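Local atomic coordinates of peptide ABC transporter, peptide-binding protein (Thermus thermophilus, PDB entry 2D5W), a protein that binds oligopeptides, here a pentapeptide, and probably delivers them to an ABC transporter for import across the membrane. Residues V555-A567 with E581-Q595. Numbering follows the deposited sequence.
Sequences VVRKGLVNYVASA and EIGWESRGAVKKWDQ
A two-stranded antiparallel sheet, residues 560–561 against 583–584, joins the two segments near the C-terminal end of this family 5 solute-binding protein. Val561 N donates to Gly583 O at 2.8 Å, nearly straight, and Gly583 N returns a longer bond to Val561 O, while Glu585 N donates a hydrogen bond to Gly559 O beyond the strand end. Leu560 and Trp584 share one face of the sheet: Leu560 CD1 sits 3.9 Å from the centroid of the Trp584 six-membered ring, almost on its normal, a CH-pi contact. Trp584 NE1 donates a hydrogen bond to Ser7 O.

Past the strand, Asn562 uses its whole amide. With CG anti to the carbonyl carbon (chi1 -59°), ND2 gives its two hydrogens to Glu581 O (2.8 Å) and Val590 O (3.0 Å), both close to the amide plane. OD1 accepts from Lys592 N on a lone pair at 2.7 Å and from Trp593 N at 3.1 Å, the latter bond more bent. Replaced by a leucine, this buried residue would probably leave the Glu581 and Val590 carbonyls and the Lys592 and Trp593 amides without these mates.

Farther along, a bend about CB-CG (chi2 64°) turns the Gln595 amide toward Ala565, whose two backbone polar atoms it pairs with: OE1 accepts from Ala565 N, and NE2 donates to Ala565 O at 2.8 Å. Past the short strands, two side-chain amides thus take over from backbone pairing in joining the loops.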
loop_
_atom_site.group_PDB
_atom_site.type_symbol
_atom_site.label_atom_id
_atom_site.label_comp_id
_atom_site.label_asym_id
_atom_site.label_seq_id
_atom_site.Cartn_x
_atom_site.Cartn_y
_atom_site.Cartn_z
ATOM N N VAL A 555 4.300 17.949 7.954
ATOM C CA VAL A 555 4.876 19.264 8.212
ATOM C C VAL A 555 4.463 20.083 7.001
ATOM O O VAL A 555 4.812 19.751 5.866
ATOM C CB VAL A 555 6.409 19.196 8.327
ATOM C CG1 VAL A 555 6.968 20.574 8.673
ATOM C CG2 VAL A 555 6.794 18.187 9.401
ATOM N N VAL A 556 3.715 21.154 7.249
ATOM C CA VAL A 556 3.176 21.972 6.173
ATOM C C VAL A 556 3.501 23.450 6.341
ATOM O O VAL A 556 3.221 24.039 7.385
ATOM C CB VAL A 556 1.640 21.788 6.112
ATOM C CG1 VAL A 556 1.057 22.556 4.940
ATOM C CG2 VAL A 556 1.300 20.306 6.011
ATOM N N ARG A 557 4.080 24.053 5.309
ATOM C CA ARG A 557 4.434 25.463 5.377
ATOM C C ARG A 557 3.198 26.333 5.535
ATOM O O ARG A 557 2.167 26.094 4.902
ATOM C CB ARG A 557 5.183 25.903 4.120
ATOM C CG ARG A 557 5.823 27.284 4.265
ATOM C CD ARG A 557 6.298 27.854 2.943
ATOM N NE ARG A 557 7.226 26.973 2.237
ATOM C CZ ARG A 557 8.490 26.757 2.591
ATOM N NH1 ARG A 557 9.007 27.357 3.657
ATOM N NH2 ARG A 557 9.246 25.947 1.866
ATOM N N LYS A 558 3.302 27.348 6.382
ATOM C CA LYS A 558 2.181 28.249 6.580
ATOM C C LYS A 558 1.872 28.926 5.254
ATOM O O LYS A 558 2.776 29.273 4.495
ATOM C CB LYS A 558 2.512 29.270 7.671
ATOM C CG LYS A 558 2.602 28.616 9.046
ATOM C CD LYS A 558 2.929 29.592 10.153
ATOM C CE LYS A 558 2.927 28.886 11.501
ATOM N NZ LYS A 558 1.576 28.375 11.889
ATOM N N GLY A 559 0.585 29.071 4.962
ATOM C CA GLY A 559 0.177 29.693 3.715
ATOM C C GLY A 559 -0.301 28.689 2.676
ATOM O O GLY A 559 -1.030 29.051 1.755
ATOM N N LEU A 560 0.107 27.430 2.814
ATOM C CA LEU A 560 -0.305 26.391 1.871
ATOM C C LEU A 560 -1.639 25.821 2.323
ATOM O O LEU A 560 -1.753 25.314 3.434
ATOM C CB LEU A 560 0.733 25.262 1.818
ATOM C CG LEU A 560 0.451 24.182 0.764
ATOM C CD1 LEU A 560 0.672 24.758 -0.630
ATOM C CD2 LEU A 560 1.364 22.985 0.983
ATOM N N VAL A 561 -2.654 25.903 1.470
ATOM C CA VAL A 561 -3.958 25.376 1.841
ATOM C C VAL A 561 -4.419 24.199 0.996
ATOM O O VAL A 561 -3.992 24.016 -0.154
ATOM C CB VAL A 561 -5.060 26.467 1.807
ATOM C CG1 VAL A 561 -4.805 27.493 2.900
ATOM C CG2 VAL A 561 -5.108 27.126 0.442
ATOM N N ASN A 562 -5.292 23.409 1.612
ATOM C CA ASN A 562 -5.905 22.227 1.032
ATOM C C ASN A 562 -5.006 20.998 0.904
ATOM O O ASN A 562 -5.406 19.990 0.322
ATOM C CB ASN A 562 -6.569 22.586 -0.300
ATOM C CG ASN A 562 -7.640 23.648 -0.130
ATOM O OD1 ASN A 562 -8.301 23.708 0.909
ATOM N ND2 ASN A 562 -7.819 24.487 -1.143
ATOM N N TYR A 563 -3.797 21.087 1.455
ATOM C CA TYR A 563 -2.872 19.951 1.469
ATOM C C TYR A 563 -3.264 19.283 2.784
ATOM O O TYR A 563 -2.621 19.483 3.818
ATOM C CB TYR A 563 -1.420 20.429 1.533
ATOM C CG TYR A 563 -0.411 19.311 1.373
ATOM C CD1 TYR A 563 0.030 18.921 0.108
ATOM C CD2 TYR A 563 0.067 18.611 2.480
ATOM C CE1 TYR A 563 0.921 17.860 -0.052
ATOM C CE2 TYR A 563 0.956 17.548 2.333
ATOM C CZ TYR A 563 1.377 17.177 1.066
ATOM O OH TYR A 563 2.242 16.118 0.916
ATOM N N VAL A 564 -4.334 18.497 2.727
ATOM C CA VAL A 564 -4.904 17.851 3.900
ATOM C C VAL A 564 -5.101 16.358 3.712
ATOM O O VAL A 564 -5.461 15.899 2.626
ATOM C CB VAL A 564 -6.268 18.511 4.228
ATOM C CG1 VAL A 564 -6.969 17.781 5.366
ATOM C CG2 VAL A 564 -6.047 19.976 4.572
ATOM N N ALA A 565 -4.873 15.607 4.784
ATOM C CA ALA A 565 -5.028 14.163 4.765
ATOM C C ALA A 565 -5.907 13.723 5.930
ATOM O O ALA A 565 -6.065 14.446 6.915
ATOM C CB ALA A 565 -3.660 13.489 4.861
ATOM N N SER A 566 -6.491 12.539 5.801
ATOM C CA SER A 566 -7.326 11.974 6.851
ATOM C C SER A 566 -7.007 10.486 6.871
ATOM O O SER A 566 -6.186 10.018 6.088
ATOM C CB SER A 566 -8.809 12.190 6.550
ATOM O OG SER A 566 -9.207 11.439 5.419
ATOM N N ALA A 567 -7.654 9.745 7.760
ATOM C CA ALA A 567 -7.401 8.313 7.860
ATOM C C ALA A 567 -7.516 7.585 6.523
ATOM O O ALA A 567 -6.714 6.701 6.220
ATOM C CB ALA A 567 -8.350 7.689 8.872
ATOM N N GLU A 581 -6.624 21.683 -6.189
ATOM C CA GLU A 581 -6.973 22.852 -5.381
ATOM C C GLU A 581 -5.953 23.188 -4.300
ATOM O O GLU A 581 -6.237 23.972 -3.396
ATOM C CB GLU A 581 -8.370 22.684 -4.764
ATOM C CG GLU A 581 -8.606 21.353 -4.081
ATOM C CD GLU A 581 -9.996 21.236 -3.476
ATOM O OE1 GLU A 581 -10.961 21.776 -4.058
ATOM O OE2 GLU A 581 -10.126 20.584 -2.423
ATOM N N ILE A 582 -4.767 22.601 -4.393
ATOM C CA ILE A 582 -3.715 22.889 -3.429
ATOM C C ILE A 582 -2.999 24.148 -3.910
ATOM O O ILE A 582 -2.601 24.251 -5.071
ATOM C CB ILE A 582 -2.723 21.709 -3.318
ATOM C CG1 ILE A 582 -3.456 20.486 -2.753
ATOM C CG2 ILE A 582 -1.543 22.101 -2.434
ATOM C CD1 ILE A 582 -2.640 19.211 -2.733
ATOM N N GLY A 583 -2.856 25.121 -3.020
ATOM C CA GLY A 583 -2.205 26.353 -3.417
ATOM C C GLY A 583 -1.879 27.288 -2.272
ATOM O O GLY A 583 -2.172 27.005 -1.111
ATOM N N TRP A 584 -1.275 28.414 -2.628
ATOM C CA TRP A 584 -0.871 29.427 -1.667
ATOM C C TRP A 584 -1.952 30.488 -1.502
ATOM O O TRP A 584 -2.421 31.061 -2.485
ATOM C CB TRP A 584 0.433 30.069 -2.136
ATOM C CG TRP A 584 1.550 29.077 -2.291
ATOM C CD1 TRP A 584 2.014 28.528 -3.453
ATOM C CD2 TRP A 584 2.301 28.471 -1.232
ATOM N NE1 TRP A 584 3.009 27.615 -3.181
ATOM C CE2 TRP A 584 3.202 27.561 -1.826
ATOM C CE3 TRP A 584 2.295 28.609 0.161
ATOM C CZ2 TRP A 584 4.092 26.789 -1.071
ATOM C CZ3 TRP A 584 3.179 27.843 0.912
ATOM C CH2 TRP A 584 4.065 26.943 0.292
ATOM N N GLU A 585 -2.346 30.755 -0.262
ATOM C CA GLU A 585 -3.383 31.750 -0.019
ATOM C C GLU A 585 -3.021 33.130 -0.562
ATOM O O GLU A 585 -3.896 33.856 -1.035
ATOM C CB GLU A 585 -3.699 31.841 1.476
ATOM C CG GLU A 585 -4.179 30.528 2.068
ATOM C CD GLU A 585 -4.750 30.677 3.465
ATOM O OE1 GLU A 585 -5.987 30.797 3.595
ATOM O OE2 GLU A 585 -3.961 30.676 4.433
ATOM N N SER A 586 -1.740 33.492 -0.514
ATOM C CA SER A 586 -1.315 34.800 -1.004
ATOM C C SER A 586 -1.426 34.905 -2.525
ATOM O O SER A 586 -1.290 35.993 -3.090
ATOM C CB SER A 586 0.114 35.114 -0.548
ATOM O OG SER A 586 1.051 34.225 -1.119
ATOM N N ARG A 587 -1.671 33.770 -3.178
ATOM C CA ARG A 587 -1.856 33.716 -4.627
ATOM C C ARG A 587 -3.355 33.734 -4.922
ATOM O O ARG A 587 -3.777 33.809 -6.076
ATOM C CB ARG A 587 -1.248 32.432 -5.199
ATOM C CG ARG A 587 0.239 32.506 -5.469
ATOM C CD ARG A 587 0.505 33.138 -6.821
ATOM N NE ARG A 587 1.933 33.248 -7.099
ATOM C CZ ARG A 587 2.439 33.626 -8.268
ATOM N NH1 ARG A 587 3.753 33.702 -8.430
ATOM N NH2 ARG A 587 1.632 33.922 -9.278
ATOM N N GLY A 588 -4.158 33.657 -3.867
ATOM C CA GLY A 588 -5.598 33.664 -4.040
ATOM C C GLY A 588 -6.241 32.305 -3.842
ATOM O O GLY A 588 -7.458 32.176 -3.958
ATOM N N ALA A 589 -5.437 31.286 -3.550
ATOM C CA ALA A 589 -5.978 29.945 -3.339
ATOM C C ALA A 589 -7.002 29.994 -2.207
ATOM O O ALA A 589 -6.738 30.560 -1.144
ATOM C CB ALA A 589 -4.861 28.973 -3.000
ATOM N N VAL A 590 -8.165 29.393 -2.437
ATOM C CA VAL A 590 -9.243 29.396 -1.458
ATOM C C VAL A 590 -9.249 28.153 -0.574
ATOM O O VAL A 590 -9.397 27.030 -1.059
ATOM C CB VAL A 590 -10.613 29.519 -2.166
ATOM C CG1 VAL A 590 -11.734 29.526 -1.142
ATOM C CG2 VAL A 590 -10.649 30.791 -3.001
ATOM N N LYS A 591 -9.096 28.361 0.731
ATOM C CA LYS A 591 -9.091 27.257 1.684
ATOM C C LYS A 591 -10.460 26.582 1.703
ATOM O O LYS A 591 -11.485 27.247 1.869
ATOM C CB LYS A 591 -8.745 27.777 3.080
ATOM C CG LYS A 591 -8.560 26.682 4.110
ATOM C CD LYS A 591 -8.212 27.255 5.474
ATOM C CE LYS A 591 -7.973 26.146 6.485
ATOM N NZ LYS A 591 -7.699 26.689 7.844
ATOM N N LYS A 592 -10.469 25.264 1.531
ATOM C CA LYS A 592 -11.709 24.489 1.519
ATOM C C LYS A 592 -11.694 23.368 2.554
ATOM O O LYS A 592 -12.742 22.818 2.901
ATOM C CB LYS A 592 -11.935 23.881 0.131
ATOM C CG LYS A 592 -12.224 24.890 -0.961
ATOM C CD LYS A 592 -13.541 25.604 -0.716
ATOM C CE LYS A 592 -13.849 26.576 -1.838
ATOM N NZ LYS A 592 -13.929 25.892 -3.157
ATOM N N TRP A 593 -10.505 23.025 3.037
ATOM C CA TRP A 593 -10.351 21.969 4.027
ATOM C C TRP A 593 -9.442 22.442 5.151
ATOM O O TRP A 593 -8.592 23.304 4.940
ATOM C CB TRP A 593 -9.735 20.720 3.382
ATOM C CG TRP A 593 -10.482 20.229 2.185
ATOM C CD1 TRP A 593 -10.322 20.635 0.892
ATOM C CD2 TRP A 593 -11.562 19.286 2.181
ATOM N NE1 TRP A 593 -11.240 20.008 0.083
ATOM C CE2 TRP A 593 -12.013 19.176 0.849
ATOM C CE3 TRP A 593 -12.194 18.527 3.175
ATOM C CZ2 TRP A 593 -13.071 18.336 0.481
ATOM C CZ3 TRP A 593 -13.245 17.693 2.811
ATOM C CH2 TRP A 593 -13.671 17.604 1.475
ATOM N N ASP A 594 -9.634 21.896 6.346
ATOM C CA ASP A 594 -8.780 22.237 7.475
ATOM C C ASP A 594 -8.316 20.936 8.102
ATOM O O ASP A 594 -9.124 20.065 8.429
ATOM C CB ASP A 594 -9.503 23.072 8.528
ATOM C CG ASP A 594 -8.562 23.531 9.631
ATOM O OD1 ASP A 594 -7.761 24.460 9.385
ATOM O OD2 ASP A 594 -8.601 22.948 10.733
ATOM N N GLN A 595 -7.009 20.822 8.285
ATOM C CA GLN A 595 -6.403 19.618 8.830
ATOM C C GLN A 595 -6.778 19.242 10.263
ATOM O O GLN A 595 -6.844 18.062 10.597
ATOM C CB GLN A 595 -4.880 19.737 8.726
ATOM C CG GLN A 595 -4.141 18.489 9.146
ATOM C CD GLN A 595 -4.446 17.314 8.245
ATOM O OE1 GLN A 595 -3.900 17.197 7.146
ATOM N NE2 GLN A 595 -5.337 16.445 8.696
HETATM O O HOH W 1 0.529 32.026 0.812
HETATM O O HOH W 2 -6.075 23.900 4.249
HETATM O O HOH W 3 -2.005 19.145 6.485
#